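Long-range contacts in fimbrial subunit CupB6 (Pseudomonas aeruginosa, PDB 5CYL), which probably serves as the two-domain adhesive tip of a chaperone-usher pilus, helping the bacterium to attach and form biofilm: residues A[89-93]-A[108-112]; A[206-211]-A[245-251]; A[220-224]-A[317-321]. One frame throughout, in Å; residues are numbered along the deposited sequence.

How the contacts relate
The three contacts are strung out along an elongated, two-domain, all-beta chain. Contact 1 belongs to the N-terminal, probably adhesive, domain, where it joins the end of strand 83-90, in the six-stranded sheet, to strand 106-112, an outer strand of the four-stranded sheet. Contact 2 lies about 44 Å away between centres, at the end of the pilin-like C-terminal domain that borders the N-terminal one. Contact 3, inside the pilin domain, is centred about 32 Å from contact 2; contacts 1 and 3, with centres about 74 Å apart, lie on opposite sides of the chain's centre. Contact 1 closes before the others open, whereas the segments of contacts 2 and 3 alternate, as expected for interleaved strands within one domain.

Contact 1 (A[89-93]-A[108-112]); sequences VDAQD and LDKRV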
loop_
_atom_site.group_PDB
_atom_site.type_symbol
_atom_site.label_atom_id
_atom_site.label_comp_id
_atom_site.label_asym_id
_atom_site.label_seq_id
_atom_site.Cartn_x
_atom_site.Cartn_y
_atom_site.Cartn_z
ATOM N N VAL A 89 -11.835 5.476 22.597
ATOM C CA VAL A 89 -11.269 5.763 23.935
ATOM C C VAL A 89 -11.337 4.542 24.830
ATOM O O VAL A 89 -12.364 3.866 24.858
ATOM C CB VAL A 89 -11.966 6.939 24.626
ATOM C CG1 VAL A 89 -12.049 8.140 23.691
ATOM C CG2 VAL A 89 -13.350 6.561 25.064
ATOM N N ASP A 90 -10.247 4.265 25.528
ATOM C CA ASP A 90 -10.226 3.175 26.496
ATOM C C ASP A 90 -10.776 3.734 27.776
ATOM O O ASP A 90 -10.062 4.373 28.550
ATOM C CB ASP A 90 -8.804 2.661 26.713
ATOM C CG ASP A 90 -8.122 2.287 25.427
ATOM O OD1 ASP A 90 -8.809 1.674 24.569
ATOM O OD2 ASP A 90 -6.910 2.620 25.273
ATOM N N ALA A 91 -12.053 3.491 27.992
ATOM C CA ALA A 91 -12.766 4.042 29.155
ATOM C C ALA A 91 -12.386 3.363 30.481
ATOM O O ALA A 91 -12.054 2.173 30.511
ATOM C CB ALA A 91 -14.266 3.973 28.940
ATOM N N GLN A 92 -12.412 4.150 31.544
ATOM C CA GLN A 92 -12.159 3.679 32.891
ATOM C C GLN A 92 -13.104 2.537 33.300
ATOM O O GLN A 92 -12.698 1.616 34.000
ATOM C CB GLN A 92 -12.294 4.839 33.870
ATOM C CG GLN A 92 -10.986 5.414 34.392
ATOM C CD GLN A 92 -11.118 5.993 35.809
ATOM O OE1 GLN A 92 -12.050 6.749 36.104
ATOM N NE2 GLN A 92 -10.194 5.616 36.698
ATOM N N ASP A 93 -14.359 2.595 32.880
ATOM C CA ASP A 93 -15.315 1.525 33.211
ATOM C C ASP A 93 -14.945 0.215 32.479
ATOM O O ASP A 93 -15.615 -0.818 32.642
ATOM C CB ASP A 93 -16.763 1.952 32.926
ATOM C CG ASP A 93 -16.929 2.534 31.565
ATOM O OD1 ASP A 93 -15.920 3.082 31.066
ATOM O OD2 ASP A 93 -18.038 2.428 31.024
ATOM N N LEU A 108 -18.081 9.554 26.633
ATOM C CA LEU A 108 -17.336 8.301 26.493
ATOM C C LEU A 108 -16.570 7.880 27.710
ATOM O O LEU A 108 -16.206 6.716 27.831
ATOM C CB LEU A 108 -16.393 8.348 25.296
ATOM C CG LEU A 108 -17.139 8.744 24.019
ATOM C CD1 LEU A 108 -16.137 9.051 22.918
ATOM C CD2 LEU A 108 -18.203 7.727 23.608
ATOM N N ASP A 109 -16.295 8.835 28.589
ATOM C CA ASP A 109 -15.568 8.588 29.826
ATOM C C ASP A 109 -15.868 9.715 30.799
ATOM O O ASP A 109 -16.328 10.783 30.408
ATOM C CB ASP A 109 -14.073 8.472 29.549
ATOM C CG ASP A 109 -13.382 7.487 30.456
ATOM O OD1 ASP A 109 -14.071 6.814 31.270
ATOM O OD2 ASP A 109 -12.130 7.384 30.380
ATOM N N LYS A 110 -15.632 9.452 32.070
ATOM C CA LYS A 110 -15.652 10.490 33.107
ATOM C C LYS A 110 -14.408 10.358 33.954
ATOM O O LYS A 110 -13.787 9.308 33.982
ATOM C CB LYS A 110 -16.923 10.425 33.935
ATOM C CG LYS A 110 -17.638 9.096 33.875
ATOM C CD LYS A 110 -19.008 9.111 34.567
ATOM C CE LYS A 110 -19.852 10.314 34.179
ATOM N NZ LYS A 110 -21.266 10.239 34.657
ATOM N N ARG A 111 -14.024 11.448 34.592
ATOM C CA ARG A 111 -12.853 11.469 35.474
ATOM C C ARG A 111 -13.251 12.139 36.769
ATOM O O ARG A 111 -13.875 13.207 36.748
ATOM C CB ARG A 111 -11.702 12.226 34.829
ATOM C CG ARG A 111 -10.933 11.437 33.788
ATOM C CD ARG A 111 -10.252 10.242 34.401
ATOM N NE ARG A 111 -9.456 9.506 33.434
ATOM C CZ ARG A 111 -9.931 8.575 32.624
ATOM N NH1 ARG A 111 -11.212 8.259 32.647
ATOM N NH2 ARG A 111 -9.120 7.953 31.782
ATOM N N VAL A 112 -12.928 11.504 37.887
ATOM C CA VAL A 112 -13.243 12.094 39.176
ATOM C C VAL A 112 -12.427 13.378 39.298
ATOM O O VAL A 112 -11.216 13.354 39.083
ATOM C CB VAL A 112 -12.920 11.136 40.325
ATOM C CG1 VAL A 112 -13.601 9.788 40.094
ATOM C CG2 VAL A 112 -11.410 10.977 40.478
#
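A classic beta bulge, in which Leu108 and Asp109 both face Ile60 of strand 56-65, belongs to the contact between the two sheets of the N-terminal domain, and from it the Asp109 carboxylate reaches the turn at Gln92. The backbone N of Gln92 donates to Asp109 OD1 at 3.2 Å, on the syn side of the carboxylate but 30° out of its plane; a weak second bond goes to OD2 of the same residue. Asp109 thus ties the loop that follows strand 83-90 to an outer strand of the other sheet, an instance of a buried acid organising the backbone around it. Its charge is answered from its own strand: Arg111 NH1 forms a salt bridge with Asp109 OD2 at 2.6 Å, coming from above the carboxylate plane. The same nitrogen also donates to Lys110 O, which lies in the guanidinium plane at 3.1 Å. A bend at chi2 of Arg111 (-64°) folds the chain back to make both bonds possible. Asp93 OD1 is a like charge 4.2 Å from Asp109 OD1, and the salt bridge of Asp93 to Arg97 probably eases that proximity. Beside the polar group the contact turns apolar, with the side chains of Val89 and Leu108 meeting at about a right angle, Val89 CG2 to Leu108 CB at 3.5 Å. At the outer end, Gln92 sets its CG over one face of the Arg111 guanidinium, 3.3 Å from NH1.

Contact 2 (A[206-211]-A[245-251]); sequences PKKCKV and LSECAAL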
loop_
_atom_site.group_PDB
_atom_site.type_symbol
_atom_site.label_atom_id
_atom_site.label_comp_id
_atom_site.label_asym_id
_atom_site.label_seq_id
_atom_site.Cartn_x
_atom_site.Cartn_y
_atom_site.Cartn_z
ATOM N N PRO A 206 5.038 -1.750 1.846
ATOM C CA PRO A 206 5.963 -1.987 0.711
ATOM C C PRO A 206 5.318 -2.649 -0.522
ATOM O O PRO A 206 4.464 -3.542 -0.385
ATOM C CB PRO A 206 7.012 -2.938 1.305
ATOM C CG PRO A 206 6.245 -3.748 2.281
ATOM C CD PRO A 206 5.292 -2.745 2.927
ATOM N N LYS A 207 5.729 -2.185 -1.698
ATOM C CA LYS A 207 5.217 -2.702 -2.961
ATOM C C LYS A 207 6.279 -3.198 -3.939
ATOM O O LYS A 207 6.047 -3.236 -5.128
ATOM C CB LYS A 207 4.342 -1.647 -3.635
ATOM C CG LYS A 207 3.110 -1.256 -2.839
ATOM C CD LYS A 207 2.048 -2.348 -2.879
ATOM C CE LYS A 207 0.692 -1.823 -2.450
ATOM N NZ LYS A 207 0.267 -0.655 -3.238
ATOM N N LYS A 208 7.458 -3.557 -3.459
ATOM C CA LYS A 208 8.547 -3.908 -4.388
ATOM C C LYS A 208 9.203 -5.248 -4.108
ATOM O O LYS A 208 9.146 -5.742 -3.022
ATOM C CB LYS A 208 9.588 -2.797 -4.436
ATOM C CG LYS A 208 9.047 -1.515 -5.044
ATOM C CD LYS A 208 10.102 -0.456 -5.336
ATOM C CE LYS A 208 10.806 0.017 -4.080
ATOM N NZ LYS A 208 11.721 1.158 -4.371
ATOM N N CYS A 209 9.787 -5.835 -5.131
ATOM C CA CYS A 209 10.514 -7.074 -5.002
ATOM C C CYS A 209 11.982 -6.694 -4.999
ATOM O O CYS A 209 12.324 -5.572 -5.265
ATOM C CB CYS A 209 10.199 -8.052 -6.149
ATOM S SG CYS A 209 8.443 -8.427 -6.365
ATOM N N LYS A 210 12.830 -7.657 -4.696
ATOM C CA LYS A 210 14.257 -7.476 -4.691
ATOM C C LYS A 210 14.807 -7.764 -6.076
ATOM O O LYS A 210 14.635 -8.861 -6.638
ATOM C CB LYS A 210 14.875 -8.410 -3.650
ATOM C CG LYS A 210 16.387 -8.512 -3.718
ATOM C CD LYS A 210 16.909 -9.874 -3.263
ATOM C CE LYS A 210 18.153 -10.273 -4.081
ATOM N NZ LYS A 210 19.282 -10.801 -3.269
ATOM N N VAL A 211 15.509 -6.774 -6.602
ATOM C CA VAL A 211 16.114 -6.884 -7.928
ATOM C C VAL A 211 17.643 -6.800 -7.893
ATOM O O VAL A 211 18.189 -5.797 -7.469
ATOM C CB VAL A 211 15.572 -5.779 -8.864
ATOM C CG1 VAL A 211 16.219 -5.858 -10.247
ATOM C CG2 VAL A 211 14.065 -5.865 -8.962
ATOM N N LEU A 245 11.607 -12.957 -9.783
ATOM C CA LEU A 245 11.952 -11.996 -8.743
ATOM C C LEU A 245 11.587 -12.623 -7.416
ATOM O O LEU A 245 10.595 -13.363 -7.341
ATOM C CB LEU A 245 11.165 -10.695 -8.908
ATOM C CG LEU A 245 11.571 -9.739 -10.025
ATOM C CD1 LEU A 245 10.509 -8.671 -10.197
ATOM C CD2 LEU A 245 12.910 -9.086 -9.735
ATOM N N SER A 246 12.350 -12.356 -6.364
ATOM C CA SER A 246 11.995 -12.947 -5.050
ATOM C C SER A 246 12.039 -11.929 -3.947
ATOM O O SER A 246 12.494 -10.805 -4.137
ATOM C CB SER A 246 12.862 -14.154 -4.737
ATOM O OG SER A 246 14.210 -13.765 -4.944
ATOM N N GLU A 247 11.509 -12.328 -2.805
ATOM C CA GLU A 247 11.371 -11.429 -1.659
ATOM C C GLU A 247 10.405 -10.273 -1.966
ATOM O O GLU A 247 10.590 -9.161 -1.520
ATOM C CB GLU A 247 12.734 -10.898 -1.215
ATOM C CG GLU A 247 13.657 -11.967 -0.677
ATOM C CD GLU A 247 14.963 -11.416 -0.140
ATOM O OE1 GLU A 247 15.139 -10.176 -0.082
ATOM O OE2 GLU A 247 15.832 -12.237 0.213
ATOM N N CYS A 248 9.373 -10.584 -2.720
ATOM C CA CYS A 248 8.355 -9.618 -3.100
ATOM C C CYS A 248 7.464 -9.264 -1.937
ATOM O O CYS A 248 7.025 -10.129 -1.193
ATOM C CB CYS A 248 7.460 -10.231 -4.174
ATOM S SG CYS A 248 8.303 -10.400 -5.762
ATOM N N ALA A 249 7.131 -7.989 -1.820
ATOM C CA ALA A 249 6.102 -7.530 -0.850
ATOM C C ALA A 249 4.752 -8.127 -1.192
ATOM O O ALA A 249 4.492 -8.344 -2.364
ATOM C CB ALA A 249 6.012 -6.007 -0.857
ATOM N N ALA A 250 3.889 -8.367 -0.206
ATOM C CA ALA A 250 2.636 -9.111 -0.485
ATOM C C ALA A 250 1.839 -8.551 -1.660
ATOM O O ALA A 250 1.296 -9.305 -2.444
ATOM C CB ALA A 250 1.761 -9.215 0.752
ATOM N N LEU A 251 1.781 -7.230 -1.750
ATOM C CA LEU A 251 0.951 -6.512 -2.725
ATOM C C LEU A 251 1.706 -6.011 -3.944
ATOM O O LEU A 251 1.148 -5.295 -4.759
ATOM C CB LEU A 251 0.325 -5.308 -2.038
ATOM C CG LEU A 251 -1.131 -5.425 -1.656
ATOM C CD1 LEU A 251 -1.494 -6.780 -1.110
ATOM C CD2 LEU A 251 -1.422 -4.333 -0.642
#
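Lys210 N donates to Ser246 O at 3.2 Å, nearly in line with the acceptor's C=O bond, and with this link the loop leading into strand 215-225 is fastened to the loop leaving strand 239-245. A second backbone bond, Ala249 N to Lys208 O, also 3.2 Å long, meets its acceptor from above the carbonyl plane. Between the two lies the covalent tie, the Cys209-Cys248 disulfide, with SG to SG at 2.1 Å and a chi3 of 107°. Each sulfur stands anti to its own carbonyl carbon (chi1 -55° for Cys209, -71° for Cys248), and the two backbones come close, CA of Cys209 to CA of Cys248 being 3.8 Å. A disulfide near the start of the immunoglobulin-like domain is a familiar feature of chaperone-usher pilins, and this one fits that pattern.

Apolar groups flank the bridge. Toward the domain core, Leu245 CD2 rests 3.5 Å from Val211 CG2, and both side chains continue onto Phe342 of strand 332-343. At the other end the methylenes of Lys207 lie against Leu251, Lys207 CD being 3.5 Å from Leu251 CB, while Pro206 CG touches Ala249 CB at 3.9 Å. The ammonium of Lys207 goes on to Gly139 O, and Leu251 leans on Leu26; both partners belong to loops of the N-terminal domain, so this end of the contact borders the junction. The Lys210 and Glu247 side chains cross obliquely, Lys210 CD lying 3.7 Å from Glu247 OE1, and make no salt bridge. The chemistry therefore implies a clasp held by a covalent bond between two oxidised cysteines, with a backbone hydrogen bond on either side along the chain, consistent with a protein that folds in the oxidising periplasm.

Contact 3 (A[220-224]-A[317-321]); sequences KLGSV and SAAYI
With CG set anti to the carbonyl carbon in both residues (chi1 -65° for Leu221, -76° for Tyr320), these two side chains are swung in between their strands, where the leucine lies on the tyrosine ring. Leu221 CD1 sits over one face, 3.8 Å from the centroid of the Tyr320 ring and displaced toward its rim, a CH-pi contact. Leu221 CB comes in beside it, 3.4 Å from Tyr320 CE2, so two carbons of one leucine meet the same ring. The other methyl takes a different partner: Leu221 CD2 reaches Ala318 CB at 3.8 Å.

Looser neighbours lie near CD2 and CE2 of the ring. Gly222 O stands near the plane of the Tyr320 ring at its edge, 4.0 Å from CE2. Val224 CG2 approaches Tyr320 CD2 obliquely at 4.1 Å. No hydrogen bond crosses between the two segments, so van der Waals contact, mostly between side chains, joins them, an example of how opposed layers of a beta sandwich are held. The Tyr320 OH is hydrogen-bonded to Ala334 O, which fixes the hydroxyl end of the side chain.

The strand axes pass 7.8 Å apart at 34°, running broadly in the same direction. Strand 220-224 pairs in parallel with strand 352-361, bonding through Leu221 to Ser357 and through Gly222 and Val224 to Asn359, a pairing consistent with a donor strand completing the pilin fold. Strand 317-321 belongs to the layer with strands 239-245 and 283-289. Phe356 and Ile285 pack on Leu221, and Ile285 also touches Tyr320, continuing the core of the pilin-like domain between these strands.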
loop_
_atom_site.group_PDB
_atom_site.type_symbol
_atom_site.label_atom_id
_atom_site.label_comp_id
_atom_site.label_asym_id
_atom_site.label_seq_id
_atom_site.Cartn_x
_atom_site.Cartn_y
_atom_site.Cartn_z
ATOM N N LYS A 220 20.328 -21.690 -24.100
ATOM C CA LYS A 220 20.981 -22.387 -25.199
ATOM C C LYS A 220 19.921 -22.941 -26.134
ATOM O O LYS A 220 19.104 -23.791 -25.770
ATOM C CB LYS A 220 21.892 -23.507 -24.690
ATOM C CG LYS A 220 23.000 -23.035 -23.750
ATOM C CD LYS A 220 24.317 -23.795 -23.941
ATOM C CE LYS A 220 25.510 -22.984 -23.420
ATOM N NZ LYS A 220 26.843 -23.341 -24.002
ATOM N N LEU A 221 19.921 -22.446 -27.346
ATOM C CA LEU A 221 18.899 -22.871 -28.264
ATOM C C LEU A 221 19.393 -24.107 -28.992
ATOM O O LEU A 221 18.612 -24.826 -29.588
ATOM C CB LEU A 221 18.523 -21.724 -29.202
ATOM C CG LEU A 221 17.872 -20.507 -28.526
ATOM C CD1 LEU A 221 17.714 -19.408 -29.554
ATOM C CD2 LEU A 221 16.543 -20.825 -27.841
ATOM N N GLY A 222 20.694 -24.350 -28.928
ATOM C CA GLY A 222 21.292 -25.525 -29.588
ATOM C C GLY A 222 21.539 -25.365 -31.086
ATOM O O GLY A 222 21.592 -24.260 -31.608
ATOM N N SER A 223 21.782 -26.468 -31.765
ATOM C CA SER A 223 22.131 -26.389 -33.189
ATOM C C SER A 223 21.035 -26.999 -33.995
ATOM O O SER A 223 20.517 -28.058 -33.613
ATOM C CB SER A 223 23.438 -27.109 -33.498
ATOM O OG SER A 223 24.501 -26.295 -33.084
ATOM N N VAL A 224 20.686 -26.346 -35.105
ATOM C CA VAL A 224 19.631 -26.844 -35.996
ATOM C C VAL A 224 20.067 -26.699 -37.446
ATOM O O VAL A 224 20.632 -25.690 -37.842
ATOM C CB VAL A 224 18.271 -26.131 -35.763
ATOM C CG1 VAL A 224 17.708 -26.429 -34.376
ATOM C CG2 VAL A 224 18.440 -24.654 -35.893
ATOM N N SER A 317 9.400 -19.444 -23.190
ATOM C CA SER A 317 10.016 -20.442 -24.059
ATOM C C SER A 317 10.556 -19.745 -25.302
ATOM O O SER A 317 9.990 -18.770 -25.775
ATOM C CB SER A 317 9.024 -21.549 -24.430
ATOM O OG SER A 317 8.165 -21.124 -25.460
ATOM N N ALA A 318 11.657 -20.243 -25.830
ATOM C CA ALA A 318 12.310 -19.612 -26.979
ATOM C C ALA A 318 12.689 -20.608 -28.077
ATOM O O ALA A 318 12.953 -21.774 -27.799
ATOM C CB ALA A 318 13.530 -18.839 -26.522
ATOM N N ALA A 319 12.687 -20.128 -29.314
ATOM C CA ALA A 319 13.072 -20.951 -30.457
ATOM C C ALA A 319 13.556 -20.090 -31.596
ATOM O O ALA A 319 13.324 -18.875 -31.627
ATOM C CB ALA A 319 11.939 -21.846 -30.916
ATOM N N TYR A 320 14.293 -20.712 -32.505
ATOM C CA TYR A 320 14.651 -20.078 -33.775
ATOM C C TYR A 320 13.438 -20.024 -34.709
ATOM O O TYR A 320 12.623 -20.949 -34.749
ATOM C CB TYR A 320 15.772 -20.864 -34.428
ATOM C CG TYR A 320 17.092 -20.602 -33.769
ATOM C CD1 TYR A 320 17.634 -19.310 -33.764
ATOM C CD2 TYR A 320 17.800 -21.616 -33.156
ATOM C CE1 TYR A 320 18.849 -19.039 -33.164
ATOM C CE2 TYR A 320 19.016 -21.362 -32.528
ATOM C CZ TYR A 320 19.534 -20.082 -32.529
ATOM O OH TYR A 320 20.776 -19.813 -31.955
ATOM N N ILE A 321 13.319 -18.945 -35.461
ATOM C CA ILE A 321 12.268 -18.859 -36.477
ATOM C C ILE A 321 12.891 -18.513 -37.806
ATOM O O ILE A 321 13.843 -17.720 -37.862
ATOM C CB ILE A 321 11.201 -17.819 -36.109
ATOM C CG1 ILE A 321 9.948 -18.014 -36.965
ATOM C CG2 ILE A 321 11.777 -16.414 -36.210
ATOM C CD1 ILE A 321 8.813 -17.064 -36.655
#